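Local coordinates for phosphodiesterase (Candida albicans, PDB 6CPU), which belongs to the 3'5'-cyclic nucleotide phosphodiesterase family, mostly helical metal-dependent proteins of the HD superfamily, and carries bound zinc and magnesium ions, at residues A173-E177 with I178-Q182; H382-L385 with F386-V390. One frame throughout, in Å; residues are numbered along the deposited sequence.

Interaction 1: residues A173-E177 with I178-Q182; sequences ATRSE and IATNQ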
loop_
_atom_site.group_PDB
_atom_site.type_symbol
_atom_site.label_atom_id
_atom_site.label_comp_id
_atom_site.label_asym_id
_atom_site.label_seq_id
_atom_site.Cartn_x
_atom_site.Cartn_y
_atom_site.Cartn_z
ATOM N N ALA A 173 14.980 -0.411 11.850
ATOM C CA ALA A 173 15.885 -1.531 12.072
ATOM C C ALA A 173 16.634 -1.447 13.420
ATOM O O ALA A 173 17.032 -2.473 13.983
ATOM C CB ALA A 173 16.868 -1.620 10.939
ATOM N N THR A 174 16.843 -0.234 13.923
ATOM C CA THR A 174 17.735 -0.020 15.079
ATOM C C THR A 174 17.000 0.273 16.388
ATOM O O THR A 174 17.620 0.601 17.400
ATOM C CB THR A 174 18.707 1.130 14.812
ATOM O OG1 THR A 174 17.962 2.345 14.623
ATOM C CG2 THR A 174 19.544 0.841 13.600
ATOM N N ARG A 175 15.685 0.129 16.366
ATOM C CA ARG A 175 14.836 0.514 17.487
ATOM C C ARG A 175 15.108 -0.407 18.687
ATOM O O ARG A 175 15.251 -1.611 18.513
ATOM C CB ARG A 175 13.368 0.449 17.018
ATOM C CG ARG A 175 12.376 1.240 17.833
ATOM C CD ARG A 175 10.951 1.116 17.302
ATOM N NE ARG A 175 10.573 -0.260 16.976
ATOM C CZ ARG A 175 10.204 -0.705 15.767
ATOM N NH1 ARG A 175 10.132 0.113 14.712
ATOM N NH2 ARG A 175 9.905 -1.988 15.609
ATOM N N SER A 176 15.240 0.143 19.898
ATOM C CA SER A 176 15.481 -0.710 21.083
ATOM C C SER A 176 14.207 -1.444 21.492
ATOM O O SER A 176 13.110 -1.090 21.060
ATOM C CB SER A 176 15.983 0.107 22.278
ATOM O OG SER A 176 14.984 0.999 22.737
ATOM N N GLU A 177 14.347 -2.462 22.337
ATOM C CA GLU A 177 13.182 -3.188 22.817
ATOM C C GLU A 177 12.273 -2.266 23.645
ATOM O O GLU A 177 11.053 -2.364 23.553
ATOM C CB GLU A 177 13.599 -4.442 23.604
ATOM C CG GLU A 177 12.566 -5.563 23.578
ATOM C CD GLU A 177 12.515 -6.347 22.256
ATOM O OE1 GLU A 177 13.068 -5.889 21.218
ATOM O OE2 GLU A 177 11.907 -7.443 22.252
ATOM N N ILE A 178 12.871 -1.363 24.425
ATOM C CA ILE A 178 12.130 -0.382 25.226
ATOM C C ILE A 178 11.337 0.586 24.342
ATOM O O ILE A 178 10.192 0.914 24.638
ATOM C CB ILE A 178 13.076 0.442 26.132
ATOM C CG1 ILE A 178 13.618 -0.429 27.270
ATOM C CG2 ILE A 178 12.378 1.672 26.707
ATOM C CD1 ILE A 178 14.832 0.160 27.963
ATOM N N ALA A 179 11.951 1.064 23.267
ATOM C CA ALA A 179 11.239 1.952 22.361
ATOM C C ALA A 179 10.096 1.197 21.688
ATOM O O ALA A 179 9.014 1.741 21.528
ATOM C CB ALA A 179 12.183 2.555 21.327
ATOM N N THR A 180 10.346 -0.052 21.303
ATOM C CA THR A 180 9.340 -0.890 20.654
ATOM C C THR A 180 8.108 -1.093 21.534
ATOM O O THR A 180 6.972 -0.981 21.068
ATOM C CB THR A 180 9.956 -2.235 20.227
ATOM O OG1 THR A 180 10.922 -1.993 19.190
ATOM C CG2 THR A 180 8.903 -3.218 19.717
ATOM N N ASN A 181 8.313 -1.386 22.817
ATOM C CA ASN A 181 7.175 -1.610 23.693
ATOM C C ASN A 181 6.405 -0.348 24.018
ATOM O O ASN A 181 5.189 -0.410 24.237
ATOM C CB ASN A 181 7.614 -2.320 24.977
ATOM C CG ASN A 181 8.066 -3.734 24.719
ATOM O OD1 ASN A 181 7.505 -4.451 23.886
ATOM N ND2 ASN A 181 9.087 -4.157 25.448
ATOM N N GLN A 182 7.102 0.788 24.025
ATOM C CA GLN A 182 6.470 2.079 24.217
ATOM C C GLN A 182 5.581 2.439 23.008
ATOM O O GLN A 182 4.470 2.939 23.182
ATOM C CB GLN A 182 7.529 3.159 24.466
ATOM C CG GLN A 182 7.008 4.470 25.044
ATOM C CD GLN A 182 6.441 4.338 26.456
ATOM O OE1 GLN A 182 5.851 5.277 26.983
ATOM N NE2 GLN A 182 6.613 3.171 27.064
HETATM O O HOH W 1 13.119 -3.496 19.154
#
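Arg175 and Thr180 meet through a side-chain hydrogen bond in which NE of Arg175 donates to OG1 of Thr180 over 2.8 Å. The bond is nearly straight, with an N-H...O angle of 169°, and the hydroxyl oxygen sits at the edge of the guanidinium, in its plane. The two side chains cross at about a right angle. A bend at chi3 (45°) turns the guanidinium of Arg175 off the line of its extended chain, so that NE rather than a terminal nitrogen faces the threonine. Arg392 and Ile393 of helix 377-394 pack against both Arg175 and Thr180.

A water ties the same hydroxyl to the loop: it accepts from OG1 of Thr180 at 2.7 Å and donates to the backbone O of Arg175 and to OE1 of Glu177. Buried OG1 is thus gripped as acceptor by the arginine and as donor by the water.

Helix 177-193 opens here with Ser176 as its N-cap. OG of Ser176 accepts from N of Ala179 at 3.1 Å, the capping bond that supplies a partner to an amide of the first turn. With chi1 at 66°, OG lies between the backbone N and the carbonyl carbon, facing the helix start. The ordinary helical bonds follow, Thr180 N to Ser176 O at 3.0 Å and Asn181 N to Glu177 O at the same length.

The methyl of Ala179 packs on CG of Arg175, with CB 3.7 Å from that carbon, and also lies 3.5 Å from OG of Ser176.

Interaction 2: residues H382-L385 with F386-V390; sequences HASL and FINKV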
loop_
_atom_site.group_PDB
_atom_site.type_symbol
_atom_site.label_atom_id
_atom_site.label_comp_id
_atom_site.label_asym_id
_atom_site.label_seq_id
_atom_site.Cartn_x
_atom_site.Cartn_y
_atom_site.Cartn_z
ATOM N N HIS A 382 10.384 -2.683 1.029
ATOM C CA HIS A 382 9.000 -2.930 1.438
ATOM C C HIS A 382 8.925 -3.982 2.542
ATOM O O HIS A 382 8.197 -3.813 3.507
ATOM C CB HIS A 382 8.092 -3.409 0.285
ATOM C CG HIS A 382 8.142 -2.559 -0.937
ATOM N ND1 HIS A 382 8.084 -1.185 -0.900
ATOM C CD2 HIS A 382 8.232 -2.898 -2.241
ATOM C CE1 HIS A 382 8.158 -0.711 -2.129
ATOM N NE2 HIS A 382 8.250 -1.731 -2.960
ATOM N N ALA A 383 9.680 -5.065 2.400
ATOM C CA ALA A 383 9.624 -6.165 3.372
ATOM C C ALA A 383 10.140 -5.703 4.744
ATOM O O ALA A 383 9.600 -6.040 5.798
ATOM C CB ALA A 383 10.444 -7.342 2.874
ATOM N N SER A 384 11.212 -4.929 4.716
ATOM C CA SER A 384 11.828 -4.493 5.955
ATOM C C SER A 384 10.901 -3.523 6.683
ATOM O O SER A 384 10.649 -3.663 7.890
ATOM C CB SER A 384 13.193 -3.876 5.677
ATOM O OG SER A 384 13.853 -3.616 6.907
ATOM N N LEU A 385 10.373 -2.551 5.953
ATOM C CA LEU A 385 9.369 -1.646 6.523
ATOM C C LEU A 385 8.120 -2.344 7.016
ATOM O O LEU A 385 7.645 -2.067 8.109
ATOM C CB LEU A 385 8.946 -0.574 5.512
ATOM C CG LEU A 385 9.597 0.774 5.742
ATOM C CD1 LEU A 385 11.094 0.681 5.538
ATOM C CD2 LEU A 385 8.981 1.838 4.842
ATOM N N PHE A 386 7.528 -3.202 6.195
ATOM C CA PHE A 386 6.253 -3.786 6.585
ATOM C C PHE A 386 6.384 -4.610 7.863
ATOM O O PHE A 386 5.540 -4.517 8.767
ATOM C CB PHE A 386 5.670 -4.620 5.458
ATOM C CG PHE A 386 4.279 -5.105 5.720
ATOM C CD1 PHE A 386 3.261 -4.217 6.087
ATOM C CD2 PHE A 386 3.965 -6.436 5.564
ATOM C CE1 PHE A 386 1.964 -4.684 6.309
ATOM C CE2 PHE A 386 2.675 -6.901 5.779
ATOM C CZ PHE A 386 1.675 -6.024 6.142
ATOM N N ILE A 387 7.459 -5.380 7.964
ATOM C CA ILE A 387 7.667 -6.188 9.163
ATOM C C ILE A 387 8.043 -5.309 10.349
ATOM O O ILE A 387 7.443 -5.419 11.410
ATOM C CB ILE A 387 8.754 -7.273 8.980
ATOM C CG1 ILE A 387 8.407 -8.231 7.829
ATOM C CG2 ILE A 387 8.983 -8.017 10.309
ATOM C CD1 ILE A 387 7.053 -8.912 7.935
ATOM N N ASN A 388 9.028 -4.426 10.178
ATOM C CA ASN A 388 9.639 -3.768 11.326
ATOM C C ASN A 388 8.931 -2.502 11.770
ATOM O O ASN A 388 8.979 -2.153 12.948
ATOM C CB ASN A 388 11.093 -3.475 11.051
ATOM C CG ASN A 388 11.882 -4.737 10.755
ATOM O OD1 ASN A 388 11.778 -5.723 11.473
ATOM N ND2 ASN A 388 12.666 -4.702 9.715
ATOM N N LYS A 389 8.274 -1.816 10.835
ATOM C CA LYS A 389 7.486 -0.643 11.202
ATOM C C LYS A 389 6.048 -1.016 11.527
ATOM O O LYS A 389 5.529 -0.604 12.556
ATOM C CB LYS A 389 7.519 0.429 10.103
ATOM C CG LYS A 389 6.636 1.640 10.388
ATOM C CD LYS A 389 6.864 2.742 9.366
ATOM C CE LYS A 389 5.830 3.859 9.481
ATOM N NZ LYS A 389 5.863 4.533 10.799
ATOM N N VAL A 390 5.385 -1.744 10.633
ATOM C CA VAL A 390 3.954 -1.980 10.764
ATOM C C VAL A 390 3.629 -3.177 11.675
ATOM O O VAL A 390 3.047 -2.990 12.743
ATOM C CB VAL A 390 3.271 -2.132 9.387
ATOM C CG1 VAL A 390 1.792 -2.432 9.560
ATOM C CG2 VAL A 390 3.458 -0.868 8.573
#
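Within helix 377-394, N of Phe386 donates to O of His382 at 2.8 Å, as expected one turn on. Ile387 to Ala383 and Asn388 to Ser384 repeat the alpha-helical i to i-4 pattern. At Leu385 the helix widens into a pi-type turn within the helical phosphodiesterase fold: O of Leu385 accepts from N of Lys389 at 2.8 Å and also, weakly, from N of Val390 at 3.4 Å. The carbonyl thus takes an i to i+4 hydrogen bond together with a weak i to i+5 one.

The side chains fan outwards from this backbone. His382 points its imidazole away from the following turn, towards the metal site; its ND1 is hydrogen-bonded to the carbonyl of Val351, and its ring lies nearly parallel to that of His353. Phe386 lies on Ile419 of helix 411-421, and Ile387 on Ile415 and Ile416 of the same helix, while Leu385 lies on Ile168 and Leu169 of helix 165-173. The chain of Lys389, extended as far as CE and bent at its last torsion, carries its ammonium away from the segment to a cation-pi contact with Phe93.

On the partly exposed side, Asn388 leans back over the preceding turn. Its chi1 of -59° sets CG beside its own backbone N, bringing ND2 to 2.9 Å from O of Ser384 and 3.2 Å from OG of Ser384.

Overall arrangement
Interactions 1 and 2 have centres about 14 Å apart and touch directly: NH2 of Arg175 lies 2.8 Å from O of Asn388, a probable hydrogen bond that joins the loop between helices 165-173 and 177-193 to helix 377-394. Interaction 1 is a surface contact, its centre about 24 Å from the centre of the chain, whereas interaction 2 is buried, at about 12 Å. Interaction 2 borders the metal site directly, through the side chain of His382, about 4 Å from the magnesium ion and about 7 Å from the zinc ion, which is held by His278, His349, Asp350 and Asp462. Phe93 of helix 84-94 contacts both Arg175 and Lys389.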